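Local coordinates for immunoglobulin-like protein (Pseudomonas aeruginosa, PDB 3N6Y) that is of unknown function but has an immunoglobulin-like fold, probably related to the E-set families, and probably carries a signal peptide in its natural form, at residues A[10-15]-A[128-133]; A[15-20]-A[100-105]; A[42-47]-A[105-110]; A[76-79]-A[83-86]. All coordinates share one frame; numbering follows the deposited sequence.

In the fold
The four contacts lie in one single-chain, all-beta domain, consistent with an immunoglobulin-like sandwich. Contact 1 ties the start of the chain, at strand 13-14, to its last strand, 127-136 of the mixed sheet, and its span encloses the other three. Contact 2 begins at Gly-15, where the chain turns a corner, its centre about 12 Å from that of contact 1. Contacts 2 and 3 share Tyr-105, alternate along the sequence, and fasten strand 101-106 and the loop after it to strands 16-17 and 43-44, their centres again about 12 Å apart. Contact 4 is a local hairpin at the far margin of the mixed sheet, about 24 Å from contact 1, centre to centre.

Contact 1: A[10-15]-A[128-133]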
# COMPACT_ATOMS: atom_id res chain seq x y z
N GLY A 10 -0.76 3.76 -16.37
CA GLY A 10 -0.38 2.39 -16.65
C GLY A 10 -0.88 1.41 -15.59
O GLY A 10 -1.60 1.79 -14.66
N PRO A 11 -0.47 0.14 -15.72
CA PRO A 11 -0.94 -0.95 -14.88
C PRO A 11 -0.57 -0.79 -13.42
O PRO A 11 0.51 -0.27 -13.10
CB PRO A 11 -0.18 -2.17 -15.42
CG PRO A 11 0.53 -1.73 -16.62
CD PRO A 11 0.68 -0.26 -16.53
N ILE A 12 -1.44 -1.25 -12.53
CA ILE A 12 -1.08 -1.35 -11.13
C ILE A 12 -0.45 -2.72 -10.88
O ILE A 12 -1.02 -3.75 -11.24
CB ILE A 12 -2.30 -1.15 -10.22
CG1 ILE A 12 -2.83 0.31 -10.34
CG2 ILE A 12 -1.92 -1.44 -8.80
CD1 ILE A 12 -4.34 0.36 -10.37
N GLU A 13 0.73 -2.77 -10.30
CA GLU A 13 1.30 -4.07 -9.93
C GLU A 13 0.73 -4.41 -8.57
O GLU A 13 0.60 -3.52 -7.72
CB GLU A 13 2.81 -3.99 -9.83
CG GLU A 13 3.51 -3.53 -11.10
CD GLU A 13 5.00 -3.28 -10.90
OE1 GLU A 13 5.75 -4.28 -10.90
OE2 GLU A 13 5.40 -2.10 -10.70
N TYR A 14 0.49 -5.68 -8.31
CA TYR A 14 0.02 -6.06 -6.98
C TYR A 14 0.47 -7.47 -6.64
O TYR A 14 0.56 -8.33 -7.54
CB TYR A 14 -1.49 -5.94 -6.87
CG TYR A 14 -2.21 -6.91 -7.71
CD1 TYR A 14 -2.50 -8.20 -7.22
CD2 TYR A 14 -2.57 -6.61 -9.03
CE1 TYR A 14 -3.15 -9.11 -7.97
CE2 TYR A 14 -3.22 -7.53 -9.81
CZ TYR A 14 -3.51 -8.78 -9.29
OH TYR A 14 -4.16 -9.65 -10.11
N GLY A 15 0.67 -7.72 -5.35
CA GLY A 15 1.10 -9.02 -4.87
C GLY A 15 2.14 -9.03 -3.79
O GLY A 15 2.17 -8.12 -2.95
N LEU A 128 -10.13 7.97 -4.75
CA LEU A 128 -9.40 6.71 -4.77
C LEU A 128 -8.61 6.58 -6.05
O LEU A 128 -9.20 6.66 -7.15
CB LEU A 128 -10.42 5.57 -4.72
CG LEU A 128 -9.83 4.17 -4.67
CD1 LEU A 128 -8.97 3.96 -3.43
CD2 LEU A 128 -11.00 3.17 -4.76
N LEU A 129 -7.30 6.37 -5.94
CA LEU A 129 -6.45 6.17 -7.10
C LEU A 129 -6.33 4.66 -7.45
O LEU A 129 -6.33 4.27 -8.64
CB LEU A 129 -5.08 6.77 -6.82
CG LEU A 129 -5.10 8.29 -6.77
CD1 LEU A 129 -3.79 8.84 -6.26
CD2 LEU A 129 -5.44 8.86 -8.20
N ALA A 130 -6.16 3.83 -6.43
CA ALA A 130 -5.95 2.39 -6.61
C ALA A 130 -6.34 1.61 -5.37
O ALA A 130 -6.22 2.13 -4.27
CB ALA A 130 -4.50 2.11 -6.99
N GLU A 131 -6.77 0.38 -5.57
CA GLU A 131 -7.09 -0.50 -4.43
C GLU A 131 -6.87 -1.94 -4.77
O GLU A 131 -7.04 -2.33 -5.94
CB GLU A 131 -8.53 -0.27 -3.94
CG GLU A 131 -9.63 -0.91 -4.73
CD GLU A 131 -10.97 -0.76 -4.01
OE1 GLU A 131 -11.02 -1.12 -2.80
OE2 GLU A 131 -11.94 -0.34 -4.66
N LYS A 132 -6.55 -2.73 -3.74
CA LYS A 132 -6.52 -4.16 -3.86
C LYS A 132 -6.84 -4.81 -2.54
O LYS A 132 -6.38 -4.33 -1.48
CB LYS A 132 -5.14 -4.66 -4.32
CG LYS A 132 -5.22 -5.91 -5.19
CD LYS A 132 -5.75 -5.59 -6.62
CE LYS A 132 -5.95 -6.81 -7.41
NZ LYS A 132 -6.67 -6.60 -8.69
N SER A 133 -7.61 -5.92 -2.67
CA SER A 133 -8.00 -6.76 -1.52
C SER A 133 -7.14 -8.01 -1.52
O SER A 133 -7.12 -8.73 -2.55
CB SER A 133 -9.49 -7.12 -1.58
OG SER A 133 -10.25 -5.95 -1.31
O HOH W 1 -7.14 -9.83 -8.86
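Ile-12 is the first residue of 10-15 to reach 128-133. Its CG1 branch lies beside the backbone N and carries CD1 to 3.8 Å from CB of Ala-130, an apolar side-chain touch that spans backbones whose CA atoms stand 7.6 Å apart. Two residues on, Tyr-14 makes the larger part of the contact. Its CG sits between the backbone N and the carbonyl carbon (chi1 67°), and the ring offers one face to the side chain of Lys-132. The lysine bends at chi2 and then runs extended, placing CE almost exactly over the middle of the ring: CE is 3.4 Å from the Tyr-14 centroid and only 2° off the ring normal, a CH-pi contact. NZ lies over the CE2 side of the ring, 4.0 Å from the same centroid and 22° off the normal, which still places the ammonium over the face as a cation-pi partner. One water stands between the polar ends, 3.2 Å from OH of Tyr-14 and weakly bonded to NZ of Lys-132. The ring thus receives both the aliphatic tail and the charge, while the link between the strands is made by side chains alone. Met-54 of strand 51-59 packs against Ile-12, Tyr-14, Ala-130 and Lys-132 alike, so it fills the angle between the two segments. Strand 13-14 pairs with strand 51-59, whereas 127-136 pairs with 116-124, where Leu-129 and Ala-130 form a classic beta bulge opposite Val-122; the contact therefore bridges two different sheets of the immunoglobulin-like fold.

Contact 2: A[15-20]-A[100-105]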
# COMPACT_ATOMS: atom_id res chain seq x y z
N GLY A 15 0.67 -7.72 -5.35
CA GLY A 15 1.10 -9.02 -4.87
C GLY A 15 2.14 -9.03 -3.79
O GLY A 15 2.17 -8.12 -2.95
N VAL A 16 2.97 -10.06 -3.78
CA VAL A 16 3.98 -10.31 -2.79
C VAL A 16 5.32 -9.80 -3.33
O VAL A 16 5.75 -10.20 -4.43
CB VAL A 16 4.06 -11.81 -2.37
CG1 VAL A 16 5.29 -12.05 -1.45
CG2 VAL A 16 2.77 -12.26 -1.68
N PHE A 17 5.96 -8.94 -2.53
CA PHE A 17 7.27 -8.32 -2.85
C PHE A 17 8.35 -9.31 -2.53
O PHE A 17 8.36 -9.93 -1.46
CB PHE A 17 7.50 -7.05 -2.04
CG PHE A 17 6.70 -5.86 -2.54
CD1 PHE A 17 5.32 -5.84 -2.47
CD2 PHE A 17 7.35 -4.73 -3.02
CE1 PHE A 17 4.58 -4.72 -2.90
CE2 PHE A 17 6.62 -3.62 -3.46
CZ PHE A 17 5.24 -3.61 -3.40
N GLU A 18 9.28 -9.47 -3.47
CA GLU A 18 10.33 -10.46 -3.30
C GLU A 18 11.62 -9.76 -2.96
O GLU A 18 11.95 -8.75 -3.56
CB GLU A 18 10.49 -11.30 -4.57
CG GLU A 18 9.24 -12.05 -4.98
CD GLU A 18 9.49 -13.01 -6.15
OE1 GLU A 18 10.28 -12.66 -7.04
OE2 GLU A 18 8.88 -14.10 -6.17
N SER A 19 12.33 -10.27 -1.96
CA SER A 19 13.61 -9.70 -1.59
C SER A 19 14.64 -10.80 -1.68
O SER A 19 14.29 -11.98 -1.63
CB SER A 19 13.55 -9.13 -0.17
OG SER A 19 13.24 -10.13 0.79
N ARG A 20 15.90 -10.42 -1.84
CA ARG A 20 17.00 -11.38 -1.88
C ARG A 20 18.18 -10.94 -1.02
O ARG A 20 18.88 -9.99 -1.36
CB ARG A 20 17.45 -11.60 -3.32
CG ARG A 20 16.33 -12.08 -4.26
CD ARG A 20 16.81 -13.23 -5.15
NE ARG A 20 16.15 -13.24 -6.45
CZ ARG A 20 16.53 -14.00 -7.47
NH1 ARG A 20 17.55 -14.84 -7.36
NH2 ARG A 20 15.87 -13.92 -8.62
N THR A 100 8.08 5.50 -9.39
CA THR A 100 7.02 4.65 -8.89
C THR A 100 6.68 5.06 -7.46
O THR A 100 7.48 5.62 -6.72
CB THR A 100 7.39 3.16 -8.88
OG1 THR A 100 8.55 2.96 -8.08
CG2 THR A 100 7.69 2.68 -10.30
N ASP A 101 5.45 4.72 -7.09
CA ASP A 101 4.93 4.90 -5.75
C ASP A 101 4.46 3.52 -5.26
O ASP A 101 4.10 2.70 -6.06
CB ASP A 101 3.75 5.88 -5.79
CG ASP A 101 4.19 7.31 -6.04
OD1 ASP A 101 4.41 7.67 -7.22
OD2 ASP A 101 4.33 8.06 -5.04
N VAL A 102 4.59 3.26 -3.98
CA VAL A 102 4.34 1.97 -3.37
C VAL A 102 3.44 2.14 -2.17
O VAL A 102 3.54 3.10 -1.42
CB VAL A 102 5.64 1.32 -2.91
CG1 VAL A 102 5.40 0.02 -2.10
CG2 VAL A 102 6.56 1.04 -4.11
N MSE A 103 2.54 1.20 -2.03
CA MSE A 103 1.75 1.03 -0.80
C MSE A 103 1.88 -0.44 -0.40
O MSE A 103 1.30 -1.33 -1.02
CB MSE A 103 0.28 1.39 -0.98
CG MSE A 103 -0.47 1.19 0.31
SE MSE A 103 -2.35 1.70 0.05
CE MSE A 103 -2.91 1.21 1.87
N ALA A 104 2.66 -0.67 0.65
CA ALA A 104 2.94 -2.03 1.11
C ALA A 104 2.81 -2.19 2.61
O ALA A 104 2.94 -1.19 3.39
CB ALA A 104 4.31 -2.49 0.63
N TYR A 105 2.64 -3.44 3.01
CA TYR A 105 2.56 -3.85 4.39
C TYR A 105 3.42 -5.08 4.56
O TYR A 105 3.34 -5.98 3.71
CB TYR A 105 1.12 -4.15 4.80
CG TYR A 105 0.94 -4.28 6.30
CD1 TYR A 105 1.08 -5.50 6.93
CD2 TYR A 105 0.65 -3.16 7.09
CE1 TYR A 105 0.92 -5.62 8.32
CE2 TYR A 105 0.49 -3.26 8.50
CZ TYR A 105 0.61 -4.51 9.08
OH TYR A 105 0.45 -4.66 10.42
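Phe-17 has the largest area buried here, and its ring meets two small side chains of strand 101-105, Val-102 and Ala-104. The CG atom lies beside the backbone N (chi1 -75°), which sends the ring across the gap from a backbone whose CA is 8.6 Å from CA of Ala-104, the nearest pair of the register. CZ, the far corner of the ring, comes to 3.9 Å from CG1 of Val-102. CE2 follows at 4.1 Å from that same methyl, so the end of the ring rather than its root does the touching. Phe-17 and Val-102 approach from opposite directions, and the methyl meets the ring obliquely. That methyl is the valine branch anti to the backbone N (chi1 173°). Strand 101-106 pairs with 51-59; strand 16-17 pairs with 38-40, but a backbone hydrogen bond between Phe-17 and Lys-51 also holds it beside 51-59. Met-103, a selenomethionine, points away from Phe-17 and packs on Leu-70, Tyr-72, Leu-120 and Val-122 of the other sheet, across the sandwich, consistent with an immunoglobulin-like fold. Val-102 and Ala-104 alternate with it, so Phe-17 covers the reverse face of the strand. Lys-51 lies against both Phe-17 and Ala-104, and Gln-36 also packs on the phenylalanine, so neighbouring residues extend the enclosure of a ring that is itself buried. The alanine completes the contact from above one face of the ring, its CB lying 4.2 Å from CE1 of Phe-17.

Contact 3: A[42-47]-A[105-110]; sequences TEVPAK and YEFTEP
With CG beside the backbone N (chi1 -63°) and chi2 at -38°, Phe-107 swings its ring from the end of strand 101-106 toward the turn that follows strand 43-44. That turn is an inverse gamma turn centred on Ala-46, closed by a weak hydrogen bond in which Lys-47 N stands 2.8 Å from Pro-45 O. In the immunoglobulin-like fold it follows an outermost strand of the mixed sheet, while Phe-107 starts the loop after a strand of the other sheet, so the contact joins loops belonging to the two. Phe-107 makes every touch on its side of the contact. It presents an edge, not a face, to the turn: Pro-45 O and Lys-47 O both lie near the plane of the ring, where the aromatic C-H groups point outward. The pairing is electrostatically sensible, since the ring rim is probably slightly positive, but neither approach is a conventional hydrogen bond. CE2 of Phe-107 is 3.5 Å from Pro-45 O. Beyond the carbonyls, CG1 of Val-44 reaches CE2 of Phe-107 at 4.3 Å, coming obliquely, and CA of Ala-46 lies at the same distance from that atom. Val-113 and Val-136 pack on Phe-107 as well, and Ala-46 touches both of these valines, so the aromatic ring lies in an apolar setting despite the oxygens at its rim. Lys-47 directs its CB away from 105-110, and its contribution is made by the main chain; its carbonyl oxygen, which also accepts a hydrogen bond from Thr-50 OG1, lies 3.5 Å from CD2 of Phe-107.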
# COMPACT_ATOMS: atom_id res chain seq x y z
N THR A 42 -3.40 -12.19 -5.14
CA THR A 42 -4.17 -11.67 -4.01
C THR A 42 -4.10 -12.58 -2.80
O THR A 42 -4.66 -12.23 -1.73
CB THR A 42 -5.64 -11.43 -4.39
OG1 THR A 42 -6.25 -12.61 -4.97
CG2 THR A 42 -5.69 -10.23 -5.35
N GLU A 43 -3.36 -13.67 -2.93
CA GLU A 43 -3.24 -14.68 -1.87
C GLU A 43 -1.88 -14.54 -1.20
O GLU A 43 -0.84 -14.74 -1.81
CB GLU A 43 -3.45 -16.08 -2.44
CG GLU A 43 -4.84 -16.32 -2.98
CD GLU A 43 -5.90 -16.41 -1.88
OE1 GLU A 43 -5.56 -16.79 -0.72
OE2 GLU A 43 -7.07 -16.10 -2.17
N VAL A 44 -1.90 -14.16 0.06
CA VAL A 44 -0.72 -13.80 0.81
C VAL A 44 -0.49 -14.76 1.98
O VAL A 44 -1.38 -14.92 2.80
CB VAL A 44 -0.88 -12.37 1.31
CG1 VAL A 44 0.27 -11.96 2.22
CG2 VAL A 44 -1.01 -11.38 0.13
N PRO A 45 0.72 -15.35 2.09
CA PRO A 45 0.98 -16.23 3.25
C PRO A 45 0.99 -15.52 4.59
O PRO A 45 1.61 -14.45 4.72
CB PRO A 45 2.39 -16.79 2.98
CG PRO A 45 2.75 -16.40 1.65
CD PRO A 45 1.88 -15.25 1.20
N ALA A 46 0.38 -16.15 5.59
CA ALA A 46 0.34 -15.64 6.95
C ALA A 46 1.64 -16.05 7.62
O ALA A 46 1.68 -16.93 8.51
CB ALA A 46 -0.86 -16.20 7.71
N LYS A 47 2.71 -15.45 7.14
CA LYS A 47 4.08 -15.76 7.61
C LYS A 47 4.89 -14.50 7.84
O LYS A 47 4.90 -13.59 7.02
CB LYS A 47 4.76 -16.66 6.57
CG LYS A 47 4.06 -18.02 6.45
CD LYS A 47 4.62 -18.97 5.36
CE LYS A 47 5.68 -19.88 5.91
NZ LYS A 47 6.20 -20.82 4.87
N TYR A 105 2.64 -3.44 3.01
CA TYR A 105 2.56 -3.85 4.39
C TYR A 105 3.42 -5.08 4.56
O TYR A 105 3.34 -5.98 3.71
CB TYR A 105 1.12 -4.15 4.80
CG TYR A 105 0.94 -4.28 6.30
CD1 TYR A 105 1.08 -5.50 6.93
CD2 TYR A 105 0.65 -3.16 7.09
CE1 TYR A 105 0.92 -5.62 8.32
CE2 TYR A 105 0.49 -3.26 8.50
CZ TYR A 105 0.61 -4.51 9.08
OH TYR A 105 0.45 -4.66 10.42
N GLU A 106 4.23 -5.10 5.63
CA GLU A 106 5.07 -6.25 5.95
C GLU A 106 4.76 -6.79 7.36
O GLU A 106 4.63 -6.03 8.33
CB GLU A 106 6.57 -5.93 5.78
CG GLU A 106 7.44 -7.19 5.74
CD GLU A 106 8.88 -6.95 5.28
OE1 GLU A 106 9.13 -6.07 4.43
OE2 GLU A 106 9.79 -7.69 5.75
N PHE A 107 4.68 -8.12 7.46
CA PHE A 107 4.46 -8.77 8.74
C PHE A 107 5.83 -8.82 9.44
O PHE A 107 6.63 -9.74 9.20
CB PHE A 107 3.92 -10.19 8.56
CG PHE A 107 2.55 -10.28 7.90
CD1 PHE A 107 1.55 -9.35 8.16
CD2 PHE A 107 2.25 -11.32 7.05
CE1 PHE A 107 0.32 -9.44 7.55
CE2 PHE A 107 1.00 -11.45 6.44
CZ PHE A 107 0.01 -10.49 6.70
N THR A 108 6.15 -7.82 10.24
CA THR A 108 7.43 -7.73 10.90
C THR A 108 7.45 -8.34 12.31
O THR A 108 8.52 -8.77 12.79
CB THR A 108 7.85 -6.26 10.93
OG1 THR A 108 7.75 -5.72 9.60
CG2 THR A 108 9.25 -6.07 11.44
N GLU A 109 6.28 -8.34 12.96
CA GLU A 109 6.13 -8.83 14.32
C GLU A 109 4.96 -9.80 14.37
O GLU A 109 4.04 -9.69 13.58
CB GLU A 109 5.86 -7.68 15.25
CG GLU A 109 7.00 -6.66 15.32
CD GLU A 109 6.73 -5.59 16.34
OE1 GLU A 109 6.60 -5.95 17.52
OE2 GLU A 109 6.60 -4.41 15.93
N PRO A 110 4.98 -10.76 15.31
CA PRO A 110 3.95 -11.80 15.24
C PRO A 110 2.49 -11.32 15.26
O PRO A 110 1.66 -11.89 14.55
CB PRO A 110 4.24 -12.66 16.46
CG PRO A 110 5.70 -12.53 16.66
CD PRO A 110 6.05 -11.11 16.27

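Contact 4: A[76-79]-A[83-86]; sequences GVVT and QRHD
Val-77 and His-85 form the hydrogen-bonded pair of an antiparallel beta hairpin, and Val-78 faces Arg-84 in the adjoining non-hydrogen-bonded pair. The tight part is the backbone pairing together with the His-85 and Thr-79 side chains. His-85 N donates to Val-77 O at 2.7 Å, nearly straight at 168°, and Val-77 N returns a bond to His-85 O at 3.0 Å, its donor lying above the carbonyl plane. Toward the turn, Thr-79 N bonds to Gln-83 O at 3.0 Å, close to the line of the C=O bond. The imidazole closes this end: His-85 NE2 donates to Thr-79 OG1 at 2.9 Å, with the oxygen 4° out of the ring plane. The threonine hydroxyl stands between its own backbone N and carbonyl carbon (chi1 40°), where it is also hydrogen-bonded to Asp-81 OD1, so histidine and aspartate both fix its place. On the same face as the imidazole, Val-77 is buried against His-111 and Val-114. The face of Val-78 and Arg-84 is much looser and largely exposed: the two side chains cross obliquely, CG2 of the valine touching CG of the arginine at 4.1 Å. Gln-83 carries its amide away from 76-79. At the Gly-76 end the glycine's positive phi suits a residue without a side chain, and Asp-86 OD1 approaches its CA. Arg-84, in the conformer described, bends at chi3 to pair with the same aspartate: its NE lies 2.8 Å from Asp-86 OD2, a salt bridge that uses the syn lone pair of the carboxylate and keeps close to the guanidinium plane.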
# COMPACT_ATOMS: atom_id res chain seq x y z
N GLY A 76 -8.01 -6.74 12.02
CA GLY A 76 -7.82 -6.39 13.44
C GLY A 76 -6.49 -6.87 13.96
O GLY A 76 -6.37 -7.99 14.42
N VAL A 77 -5.49 -5.97 13.88
CA VAL A 77 -4.16 -6.20 14.44
C VAL A 77 -4.15 -5.69 15.87
O VAL A 77 -4.39 -4.51 16.13
CB VAL A 77 -3.09 -5.44 13.60
CG1 VAL A 77 -1.69 -5.52 14.29
CG2 VAL A 77 -3.06 -6.02 12.18
N VAL A 78 -3.90 -6.58 16.82
CA VAL A 78 -3.85 -6.18 18.22
C VAL A 78 -2.40 -6.08 18.65
O VAL A 78 -1.66 -7.09 18.67
CB VAL A 78 -4.60 -7.16 19.13
CG1 VAL A 78 -4.54 -6.68 20.63
CG2 VAL A 78 -6.08 -7.40 18.61
N THR A 79 -1.96 -4.86 18.95
CA THR A 79 -0.58 -4.64 19.34
C THR A 79 -0.38 -5.10 20.79
O THR A 79 -1.37 -5.32 21.51
CB THR A 79 -0.15 -3.19 19.14
OG1 THR A 79 -1.21 -2.29 19.51
CG2 THR A 79 0.25 -2.94 17.70
N GLN A 83 -4.14 -2.52 22.15
CA GLN A 83 -4.98 -1.72 21.23
C GLN A 83 -5.23 -2.46 19.94
O GLN A 83 -4.32 -3.07 19.38
CB GLN A 83 -4.29 -0.37 20.96
CG GLN A 83 -3.95 0.39 22.25
CD GLN A 83 -4.42 1.82 22.26
OE1 GLN A 83 -5.16 2.22 23.17
NE2 GLN A 83 -4.01 2.60 21.27
N ARG A 84 -6.47 -2.43 19.43
CA ARG A 84 -6.79 -3.03 18.15
C ARG A 84 -6.74 -1.99 17.03
O ARG A 84 -7.35 -0.93 17.11
CB ARG A 84 -8.16 -3.74 18.15
CG ARG A 84 -8.46 -4.61 16.88
CD ARG A 84 -9.84 -5.32 16.91
NE ARG A 84 -10.92 -4.34 16.98
CZ ARG A 84 -11.78 -4.18 17.97
NH1 ARG A 84 -11.80 -5.00 19.02
NH2 ARG A 84 -12.67 -3.20 17.91
N HIS A 85 -6.01 -2.34 15.98
CA HIS A 85 -5.88 -1.52 14.78
C HIS A 85 -6.61 -2.23 13.64
O HIS A 85 -6.06 -3.16 12.98
CB HIS A 85 -4.39 -1.29 14.48
CG HIS A 85 -3.61 -0.85 15.66
ND1 HIS A 85 -3.33 0.48 15.93
CD2 HIS A 85 -3.08 -1.57 16.67
CE1 HIS A 85 -2.62 0.55 17.05
NE2 HIS A 85 -2.48 -0.68 17.53
N ASP A 86 -7.82 -1.76 13.35
CA ASP A 86 -8.61 -2.26 12.20
C ASP A 86 -8.33 -1.43 10.95
O ASP A 86 -8.67 -1.85 9.82
CB ASP A 86 -10.11 -2.19 12.55
CG ASP A 86 -10.43 -3.08 13.73
OD1 ASP A 86 -10.43 -4.31 13.49
OD2 ASP A 86 -10.66 -2.56 14.85